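Local coordinates for protein chitooligosaccharide oxidase (Gibberella zeae, PDB 6Y0R) that oxidises the C1 hydroxyl of chitooligosaccharides to the lactone with bound FAD, passing the electrons to molecular oxygen to give hydrogen peroxide, at residues 294-297 with 298-302; 450-453 with 454-458; 311-314 with 315-318. All blocks are in the same frame, centred on the assembly; numbering follows the deposited sequence.

Contact 1 of 3, residues 294-297 with 298-302; sequences QPLV and QKFGG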
ATOM      1  N   GLN A 294      27.922  -5.061  -8.894  1.00 21.03           N
ATOM      2  CA  GLN A 294      28.916  -4.916  -9.978  1.00 22.88           C
ATOM      3  C   GLN A 294      28.415  -5.579 -11.264  1.00 21.05           C
ATOM      4  O   GLN A 294      28.583  -4.991 -12.314  1.00 20.22           O
ATOM      5  CB  GLN A 294      30.290  -5.406  -9.501  1.00 25.98           C
ATOM      6  CG  GLN A 294      31.446  -4.833 -10.298  1.00 30.66           C
ATOM      7  CD  GLN A 294      31.431  -3.338 -10.562  1.00 30.77           C
ATOM      8  OE1 GLN A 294      31.105  -2.519  -9.710  1.00 36.86           O
ATOM      9  NE2 GLN A 294      31.788  -2.962 -11.777  1.00 33.92           N
ATOM     10  N   PRO A 295      27.773  -6.768 -11.291  1.00 20.32           N
ATOM     11  CA  PRO A 295      27.255  -7.289 -12.562  1.00 22.19           C
ATOM     12  C   PRO A 295      26.241  -6.387 -13.276  1.00 20.28           C
ATOM     13  O   PRO A 295      26.208  -6.333 -14.507  1.00 20.49           O
ATOM     14  CB  PRO A 295      26.590  -8.620 -12.173  1.00 23.47           C
ATOM     15  CG  PRO A 295      27.281  -8.993 -10.890  1.00 25.32           C
ATOM     16  CD  PRO A 295      27.548  -7.687 -10.168  1.00 21.97           C
ATOM     17  N   LEU A 296      25.373  -5.728 -12.512  1.00 19.21           N
ATOM     18  CA  LEU A 296      24.396  -4.798 -13.114  1.00 18.98           C
ATOM     19  C   LEU A 296      25.108  -3.561 -13.637  1.00 18.09           C
ATOM     20  O   LEU A 296      24.835  -3.135 -14.755  1.00 18.91           O
ATOM     21  CB  LEU A 296      23.377  -4.387 -12.054  1.00 20.97           C
ATOM     22  CG  LEU A 296      22.272  -3.507 -12.608  1.00 21.11           C
ATOM     23  CD1 LEU A 296      21.450  -4.298 -13.584  1.00 23.25           C
ATOM     24  CD2 LEU A 296      21.447  -2.954 -11.449  1.00 24.11           C
ATOM     25  N   VAL A 297      26.036  -3.017 -12.869  1.00 19.45           N
ATOM     26  CA  VAL A 297      26.872  -1.879 -13.338  1.00 19.72           C
ATOM     27  C   VAL A 297      27.532  -2.267 -14.666  1.00 20.09           C
ATOM     28  O   VAL A 297      27.499  -1.466 -15.634  1.00 22.15           O
ATOM     29  CB  VAL A 297      27.882  -1.511 -12.247  1.00 21.41           C
ATOM     30  CG1 VAL A 297      28.943  -0.571 -12.755  1.00 23.71           C
ATOM     31  CG2 VAL A 297      27.163  -1.008 -11.007  1.00 22.68           C
ATOM     32  N   GLN A 298      28.096  -3.472 -14.754  1.00 21.28           N
ATOM     33  CA  GLN A 298      28.779  -3.944 -15.985  1.00 22.01           C
ATOM     34  C   GLN A 298      27.768  -4.114 -17.124  1.00 19.69           C
ATOM     35  O   GLN A 298      28.118  -3.874 -18.282  1.00 19.84           O
ATOM     36  CB  GLN A 298      29.586  -5.215 -15.703  1.00 26.27           C
ATOM     37  CG  GLN A 298      30.879  -4.925 -14.959  1.00 34.92           C
ATOM     38  CD  GLN A 298      32.058  -5.715 -15.501  1.00 40.16           C
ATOM     39  OE1 GLN A 298      32.075  -6.129 -16.652  1.00 40.18           O
ATOM     40  NE2 GLN A 298      33.040  -5.966 -14.651  1.00 51.65           N
ATOM     41  N   LYS A 299      26.521  -4.499 -16.854  1.00 18.02           N
ATOM     42  CA  LYS A 299      25.510  -4.580 -17.921  1.00 18.82           C
ATOM     43  C   LYS A 299      25.293  -3.184 -18.534  1.00 18.95           C
ATOM     44  O   LYS A 299      25.092  -3.071 -19.745  1.00 19.53           O
ATOM     45  CB  LYS A 299      24.189  -5.156 -17.384  1.00 20.57           C
ATOM     46  CG  LYS A 299      24.208  -6.651 -17.093  1.00 24.29           C
ATOM     47  CD  LYS A 299      24.387  -7.426 -18.371  1.00 29.89           C
ATOM     48  CE  LYS A 299      24.479  -8.917 -18.171  1.00 37.98           C
ATOM     49  NZ  LYS A 299      24.282  -9.609 -19.469  1.00 40.82           N
ATOM     50  N   PHE A 300      25.186  -2.155 -17.704  1.00 18.79           N
ATOM     51  CA  PHE A 300      24.793  -0.803 -18.156  1.00 19.98           C
ATOM     52  C   PHE A 300      25.951  -0.070 -18.861  1.00 18.56           C
ATOM     53  O   PHE A 300      25.729   0.454 -19.971  1.00 20.05           O
ATOM     54  CB  PHE A 300      24.303   0.007 -16.959  1.00 18.84           C
ATOM     55  CG  PHE A 300      23.022  -0.452 -16.302  1.00 18.14           C
ATOM     56  CD1 PHE A 300      22.113  -1.306 -16.933  1.00 19.54           C
ATOM     57  CD2 PHE A 300      22.712   0.060 -15.059  1.00 19.94           C
ATOM     58  CE1 PHE A 300      20.932  -1.646 -16.279  1.00 18.66           C
ATOM     59  CE2 PHE A 300      21.543  -0.299 -14.410  1.00 20.02           C
ATOM     60  CZ  PHE A 300      20.645  -1.116 -15.049  1.00 19.51           C
ATOM     61  N   GLY A 301      27.092   0.041 -18.197  1.00 18.89           N
ATOM     62  CA  GLY A 301      28.225   0.848 -18.679  1.00 20.26           C
ATOM     63  C   GLY A 301      28.098   2.311 -18.293  1.00 22.05           C
ATOM     64  O   GLY A 301      26.973   2.913 -18.423  1.00 20.68           O
ATOM     65  N   GLY A 302      29.220   2.887 -17.881  1.00 21.30           N
ATOM     66  CA  GLY A 302      29.307   4.339 -17.649  1.00 22.04           C
ATOM     67  C   GLY A 302      28.371   4.838 -16.560  1.00 23.42           C
ATOM     68  O   GLY A 302      27.948   6.006 -16.655  1.00 24.63           O
TER

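Contact 2 of 3, residues 450-453 with 454-458; sequences SQIK and NDRAT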
ATOM      1  N   SER A 450      -8.894   4.541  -9.787  1.00 16.92           N
ATOM      2  CA  SER A 450     -10.315   4.969  -9.721  1.00 17.46           C
ATOM      3  C   SER A 450     -11.049   4.749 -11.036  1.00 20.73           C
ATOM      4  O   SER A 450     -12.287   4.753 -10.946  1.00 20.55           O
ATOM      5  CB  SER A 450     -10.431   6.389  -9.322  1.00 17.21           C
ATOM      6  OG  SER A 450      -9.703   7.213 -10.176  1.00 18.75           O
ATOM      7  N   GLN A 451     -10.378   4.698 -12.185  1.00 19.16           N
ATOM      8  CA  GLN A 451     -11.051   4.745 -13.516  1.00 20.27           C
ATOM      9  C   GLN A 451     -11.453   3.366 -14.008  1.00 23.68           C
ATOM     10  O   GLN A 451     -12.215   3.295 -14.983  1.00 26.61           O
ATOM     11  CB  GLN A 451     -10.176   5.448 -14.539  1.00 21.27           C
ATOM     12  CG  GLN A 451      -9.810   6.856 -14.133  1.00 20.61           C
ATOM     13  CD  GLN A 451     -11.003   7.655 -13.668  1.00 23.26           C
ATOM     14  OE1 GLN A 451     -11.745   8.203 -14.507  1.00 25.49           O
ATOM     15  NE2 GLN A 451     -11.116   7.836 -12.371  1.00 20.03           N
ATOM     16  N   ILE A 452     -10.950   2.293 -13.423  1.00 24.69           N
ATOM     17  CA  ILE A 452     -11.240   0.937 -13.965  1.00 24.84           C
ATOM     18  C   ILE A 452     -12.695   0.602 -13.683  1.00 25.99           C
ATOM     19  O   ILE A 452     -13.197   1.012 -12.608  1.00 27.63           O
ATOM     20  CB  ILE A 452     -10.298  -0.075 -13.296  1.00 28.13           C
ATOM     21  CG1 ILE A 452      -8.896   0.192 -13.836  1.00 29.89           C
ATOM     22  CG2 ILE A 452     -10.756  -1.524 -13.504  1.00 30.20           C
ATOM     23  CD1 ILE A 452      -7.920  -0.808 -13.326  1.00 37.52           C
ATOM     24  N   LYS A 453     -13.319  -0.196 -14.554  1.00 28.53           N
ATOM     25  CA  LYS A 453     -14.680  -0.717 -14.281  1.00 32.02           C
ATOM     26  C   LYS A 453     -14.689  -1.423 -12.926  1.00 28.73           C
ATOM     27  O   LYS A 453     -13.752  -2.168 -12.533  1.00 25.01           O
ATOM     28  CB  LYS A 453     -15.194  -1.654 -15.383  1.00 34.69           C
ATOM     29  CG  LYS A 453     -15.400  -0.966 -16.730  1.00 40.86           C
ATOM     30  CD  LYS A 453     -15.688  -1.913 -17.861  1.00 46.86           C
ATOM     31  CE  LYS A 453     -15.935  -1.192 -19.170  1.00 54.85           C
ATOM     32  NZ  LYS A 453     -16.681  -2.056 -20.117  1.00 61.15           N
ATOM     33  N   ASN A 454     -15.819  -1.315 -12.265  1.00 27.84           N
ATOM     34  CA  ASN A 454     -15.978  -1.803 -10.883  1.00 23.98           C
ATOM     35  C   ASN A 454     -15.590  -3.278 -10.692  1.00 27.07           C
ATOM     36  O   ASN A 454     -14.728  -3.504  -9.828  1.00 30.59           O
ATOM     37  CB  ASN A 454     -17.381  -1.479 -10.383  1.00 28.42           C
ATOM     38  CG  ASN A 454     -17.618   0.002 -10.180  1.00 26.15           C
ATOM     39  OD1 ASN A 454     -16.686   0.800  -9.969  1.00 29.85           O
ATOM     40  ND2 ASN A 454     -18.877   0.364 -10.198  1.00 26.05           N
ATOM     41  N   ASP A 455     -16.133  -4.250 -11.446  1.00 24.77           N
ATOM     42  CA  ASP A 455     -15.811  -5.688 -11.342  1.00 25.32           C
ATOM     43  C   ASP A 455     -14.467  -6.037 -12.012  1.00 26.17           C
ATOM     44  O   ASP A 455     -13.811  -7.027 -11.582  1.00 27.30           O
ATOM     45  CB  ASP A 455     -16.944  -6.564 -11.874  1.00 31.05           C
ATOM     46  CG  ASP A 455     -18.092  -6.677 -10.873  1.00 32.65           C
ATOM     47  OD1 ASP A 455     -17.920  -6.206  -9.701  1.00 34.67           O
ATOM     48  OD2 ASP A 455     -19.151  -7.254 -11.248  1.00 34.41           O
ATOM     49  N   ARG A 456     -14.048  -5.390 -12.932  1.00 21.71           N
ATOM     50  CA  ARG A 456     -12.688  -5.504 -13.504  1.00 21.98           C
ATOM     51  C   ARG A 456     -11.649  -5.105 -12.439  1.00 21.07           C
ATOM     52  O   ARG A 456     -10.605  -5.745 -12.391  1.00 19.85           O
ATOM     53  CB  ARG A 456     -12.621  -4.667 -14.775  1.00 26.81           C
ATOM     54  CG  ARG A 456     -11.288  -4.827 -15.496  1.00 44.83           C
ATOM     55  CD  ARG A 456     -11.293  -4.059 -16.804  1.00 52.91           C
ATOM     56  NE  ARG A 456      -9.978  -4.247 -17.410  1.00 59.27           N
ATOM     57  CZ  ARG A 456      -9.577  -5.280 -18.144  1.00 52.49           C
ATOM     58  NH1 ARG A 456      -8.342  -5.269 -18.613  1.00 52.34           N
ATOM     59  NH2 ARG A 456     -10.369  -6.315 -18.389  1.00 56.22           N
ATOM     60  N   ALA A 457     -11.983  -4.198 -11.545  1.00 19.97           N
ATOM     61  CA  ALA A 457     -11.044  -3.775 -10.473  1.00 20.36           C
ATOM     62  C   ALA A 457     -10.866  -4.944  -9.515  1.00 18.97           C
ATOM     63  O   ALA A 457      -9.738  -5.295  -9.137  1.00 17.37           O
ATOM     64  CB  ALA A 457     -11.570  -2.552  -9.771  1.00 21.09           C
ATOM     65  N   THR A 458     -11.957  -5.572  -9.113  1.00 20.30           N
ATOM     66  CA  THR A 458     -11.891  -6.699  -8.164  1.00 21.65           C
ATOM     67  C   THR A 458     -11.009  -7.822  -8.753  1.00 21.23           C
ATOM     68  O   THR A 458     -10.105  -8.434  -8.068  1.00 19.96           O
ATOM     69  CB  THR A 458     -13.357  -6.991  -7.767  1.00 25.39           C
ATOM     70  OG1 THR A 458     -14.212  -5.844  -7.594  1.00 26.58           O
ATOM     71  CG2 THR A 458     -13.462  -7.746  -6.484  1.00 27.65           C
TER

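Contact 3 of 3, residues 311-314 with 315-318; sequences DWMG and LVTH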
ATOM      1  N   ASP A 311      21.737   2.681   9.888  1.00 19.05           N
ATOM      2  CA  ASP A 311      20.948   1.678  10.626  1.00 19.04           C
ATOM      3  C   ASP A 311      19.503   1.809  10.174  1.00 19.42           C
ATOM      4  O   ASP A 311      19.161   2.702   9.372  1.00 18.15           O
ATOM      5  CB  ASP A 311      21.172   1.786  12.142  1.00 18.99           C
ATOM      6  CG  ASP A 311      20.675   3.071  12.758  1.00 21.05           C
ATOM      7  OD1 ASP A 311      19.659   3.640  12.265  1.00 20.61           O
ATOM      8  OD2 ASP A 311      21.311   3.490  13.752  1.00 22.26           O
ATOM      9  N   TRP A 312      18.682   0.892  10.620  1.00 19.30           N
ATOM     10  CA  TRP A 312      17.275   0.824  10.186  1.00 19.74           C
ATOM     11  C   TRP A 312      16.566   2.170  10.362  1.00 19.56           C
ATOM     12  O   TRP A 312      15.861   2.657   9.462  1.00 19.78           O
ATOM     13  CB  TRP A 312      16.591  -0.296  10.969  1.00 19.87           C
ATOM     14  CG  TRP A 312      15.141  -0.383  10.657  1.00 20.59           C
ATOM     15  CD1 TRP A 312      14.078  -0.039  11.433  1.00 20.18           C
ATOM     16  CD2 TRP A 312      14.602  -0.782   9.392  1.00 21.86           C
ATOM     17  NE1 TRP A 312      12.911  -0.218  10.747  1.00 21.35           N
ATOM     18  CE2 TRP A 312      13.198  -0.703   9.503  1.00 22.96           C
ATOM     19  CE3 TRP A 312      15.188  -1.186   8.186  1.00 23.93           C
ATOM     20  CZ2 TRP A 312      12.349  -1.054   8.460  1.00 26.50           C
ATOM     21  CZ3 TRP A 312      14.346  -1.563   7.172  1.00 25.55           C
ATOM     22  CH2 TRP A 312      12.959  -1.490   7.304  1.00 25.26           C
ATOM     23  N   MET A 313      16.672   2.807  11.536  1.00 18.62           N
ATOM     24  CA  MET A 313      15.940   4.059  11.773  1.00 19.69           C
ATOM     25  C   MET A 313      16.504   5.155  10.859  1.00 19.11           C
ATOM     26  O   MET A 313      15.725   5.986  10.389  1.00 21.20           O
ATOM     27  CB  MET A 313      16.025   4.443  13.253  1.00 20.47           C
ATOM     28  CG  MET A 313      15.052   5.457  13.658  1.00 24.44           C
ATOM     29  SD  MET A 313      13.341   4.830  13.634  1.00 28.40           S
ATOM     30  CE  MET A 313      12.668   6.093  12.558  1.00 27.54           C
ATOM     31  N   GLY A 314      17.805   5.140  10.574  1.00 19.43           N
ATOM     32  CA  GLY A 314      18.466   6.016   9.580  1.00 20.41           C
ATOM     33  C   GLY A 314      17.915   5.818   8.162  1.00 20.92           C
ATOM     34  O   GLY A 314      17.712   6.814   7.440  1.00 20.23           O
ATOM     35  N   LEU A 315      17.648   4.574   7.810  1.00 19.55           N
ATOM     36  CA  LEU A 315      17.083   4.211   6.491  1.00 18.07           C
ATOM     37  C   LEU A 315      15.653   4.753   6.439  1.00 17.42           C
ATOM     38  O   LEU A 315      15.299   5.387   5.424  1.00 19.28           O
ATOM     39  CB  LEU A 315      17.190   2.687   6.360  1.00 20.18           C
ATOM     40  CG  LEU A 315      16.933   2.046   4.997  1.00 24.61           C
ATOM     41  CD1 LEU A 315      15.494   2.126   4.629  1.00 30.09           C
ATOM     42  CD2 LEU A 315      17.859   2.531   3.925  1.00 24.55           C
ATOM     43  N   VAL A 316      14.818   4.500   7.456  1.00 17.91           N
ATOM     44  CA  VAL A 316      13.429   5.019   7.526  1.00 19.12           C
ATOM     45  C   VAL A 316      13.440   6.545   7.402  1.00 20.22           C
ATOM     46  O   VAL A 316      12.623   7.126   6.678  1.00 20.72           O
ATOM     47  CB  VAL A 316      12.753   4.576   8.828  1.00 19.04           C
ATOM     48  CG1 VAL A 316      11.428   5.295   9.071  1.00 20.79           C
ATOM     49  CG2 VAL A 316      12.641   3.073   8.884  1.00 20.09           C
ATOM     50  N   THR A 317      14.383   7.194   8.065  1.00 20.11           N
ATOM     51  CA  THR A 317      14.431   8.665   8.072  1.00 20.77           C
ATOM     52  C   THR A 317      14.824   9.114   6.662  1.00 21.24           C
ATOM     53  O   THR A 317      14.279  10.104   6.185  1.00 20.50           O
ATOM     54  CB  THR A 317      15.299   9.102   9.262  1.00 22.63           C
ATOM     55  OG1 THR A 317      16.622   8.604   9.103  1.00 40.97           O
ATOM     56  CG2 THR A 317      14.720   8.651  10.569  1.00 16.70           C
ATOM     57  N   HIS A 318      15.793   8.461   6.032  1.00 20.90           N
ATOM     58  CA  HIS A 318      16.312   8.872   4.715  1.00 22.54           C
ATOM     59  C   HIS A 318      15.171   8.855   3.704  1.00 25.50           C
ATOM     60  O   HIS A 318      15.014   9.813   2.969  1.00 22.65           O
ATOM     61  CB  HIS A 318      17.446   7.954   4.271  1.00 23.04           C
ATOM     62  CG  HIS A 318      17.797   8.136   2.839  1.00 25.35           C
ATOM     63  ND1 HIS A 318      18.412   9.295   2.384  1.00 29.51           N
ATOM     64  CD2 HIS A 318      17.641   7.322   1.761  1.00 28.29           C
ATOM     65  CE1 HIS A 318      18.632   9.179   1.082  1.00 29.12           C
ATOM     66  NE2 HIS A 318      18.179   7.980   0.672  1.00 29.08           N
TER

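Contact 1 of 3, residues 294-297 with 298-302
Leu296 and Phe300 meet as an i to i+4 pair in the last turn of helix 286-300, with Phe300 its final residue. After a kink at 295-296, where neither backbone N is bonded to the turn before, i to i+4 bonds run without a break: Gln298 N to Gln294 O, Lys299 N to Pro295 O, Phe300 N to Leu296 O, and finally Gly301 N to Val297 O at 3.0 Å and 176°. Phe300 N also sends a weak second bond to Val297 O. Gly301 then leaves the helix with a positive phi.

Followed outward, Phe300 stays close to the preceding turn along its whole length. Its CB lies 3.8 Å from Val297 O, and CG is 3.6 Å from Leu296 O, which stands over one ring face, displaced toward the rim. Farther out CE2 reaches Leu296 CG, also at 3.8 Å, while CE1 turns to Leu296 CD1. The leucine branch gets there because its CG is anti to the backbone N (chi1 -176°), beside the carbonyl carbon. The result is a CH-pi contact, with Leu296 CG 4.1 Å from the ring centroid and 28° off its normal.

Beyond this turn, Trp242 meets the Phe300 ring edge-to-face, and Phe257 of helix 247-260 packs on Leu296 and Pro295, joining the two helices. On the surface side the amides of Gln294 and Gln298 are turned well out of parallel, with Gln294 NE2 beside Gln298 CG. At the far end of the phenyl ring, CZ makes the closest approach between the leucine and phenylalanine side chains, 3.6 Å from Leu296 CD1.

Contact 2 of 3, residues 450-453 with 454-458
Ile452 and Lys453 lead into helix 454-462 and touch its first turn, an N-terminal helix junction within the berberine-like family region. Ser450 and Gln451 come first: Gln451 NE2 gives a 2.7 Å bond to Ser450 OG, which lies only 5° out of the amide plane, and this ties the glutamine amide to the neighbouring serine hydroxyl. Ile452 follows, and its CG2 branch does the touching. That methyl is anti to the backbone N (CG1 has chi1 -70°), and it comes 3.5 Å from Ala457 N, with Ala457 CB and Arg456 CB a little farther off. The aliphatic base of Arg456 therefore lies against it, while the extended arginine chain runs on outward.

Lys453 occupies the N-cap position. Its carbonyl accepts the first helical bond, from Ala457 N at 2.9 Å, a bent one with an N-H...O angle of 136°. Its side chain meets the next turn near its root, CB lying 4.0 Å from Arg456 CB, and then extends away.

The loop side reaches strand 338-346 through Ser450 and Gln451 on Tyr340, and Ser450 OG also bonds Arg56; on the helix itself, Ala457 packs on Gln486 and Thr458 OG1 hydrogen-bonds Gln486 O, placing helix 454-462 against the C-terminal loop.

Contact 3 of 3, residues 311-314 with 315-318
Gly314 O is approached by two groups of the next turn: His318 N bonds it at 2.9 Å, and Thr317 OG1 lies 2.7 Å away. The hydroxyl is placed there by chi1 62°, which sets OG1 between the backbone N and the carbonyl carbon. Met313 O is also near, so the acceptor of the hydroxyl proton is not settled.

At the start of helix 312-320, Asp311 is the N-cap. Its OD1 takes a capping bond from Gly314 N, 2.9 Å long and nearly straight at 165°, occupying an amide of the first turn; its carbonyl accepts from Leu315 N.

Apolar side chains one turn or less apart also meet. Val316 CG2 lies over one face of the Trp312 indole, 4.0 Å from the centroid of the five-membered ring and 22° off its normal, a CH-pi contact. Met313 is bent so that CE comes 3.8 Å from Val316 CG1 and as close to Thr317 CG2.

Asp311, Trp312 and Met313 pack on Trp142 of helix 134-145, while Leu315 meets Ile233 and Tyr235 of strand 233-239, where Tyr235 also stacks with the ring of His318.

From the N terminus the chain reaches contact 1 first, at the C-terminal end of helix 286-300, then runs through strand 305-310, an outermost strand of the seven-stranded antiparallel sheet, into contact 3 at the start of helix 312-320. Contact 2 comes much later, at the start of helix 454-462. Each is local to one helix or its start and closes no long loop; the three lie in series, none nesting in or crossing another. Contacts 1 and 3 flank that one strand, about 17 Å apart at their nearest atoms. Contact 1 packs against helix 247-260, contact 3 joins the sheet to helix 134-145, and contact 2 lies across the chain's centre from contact 3.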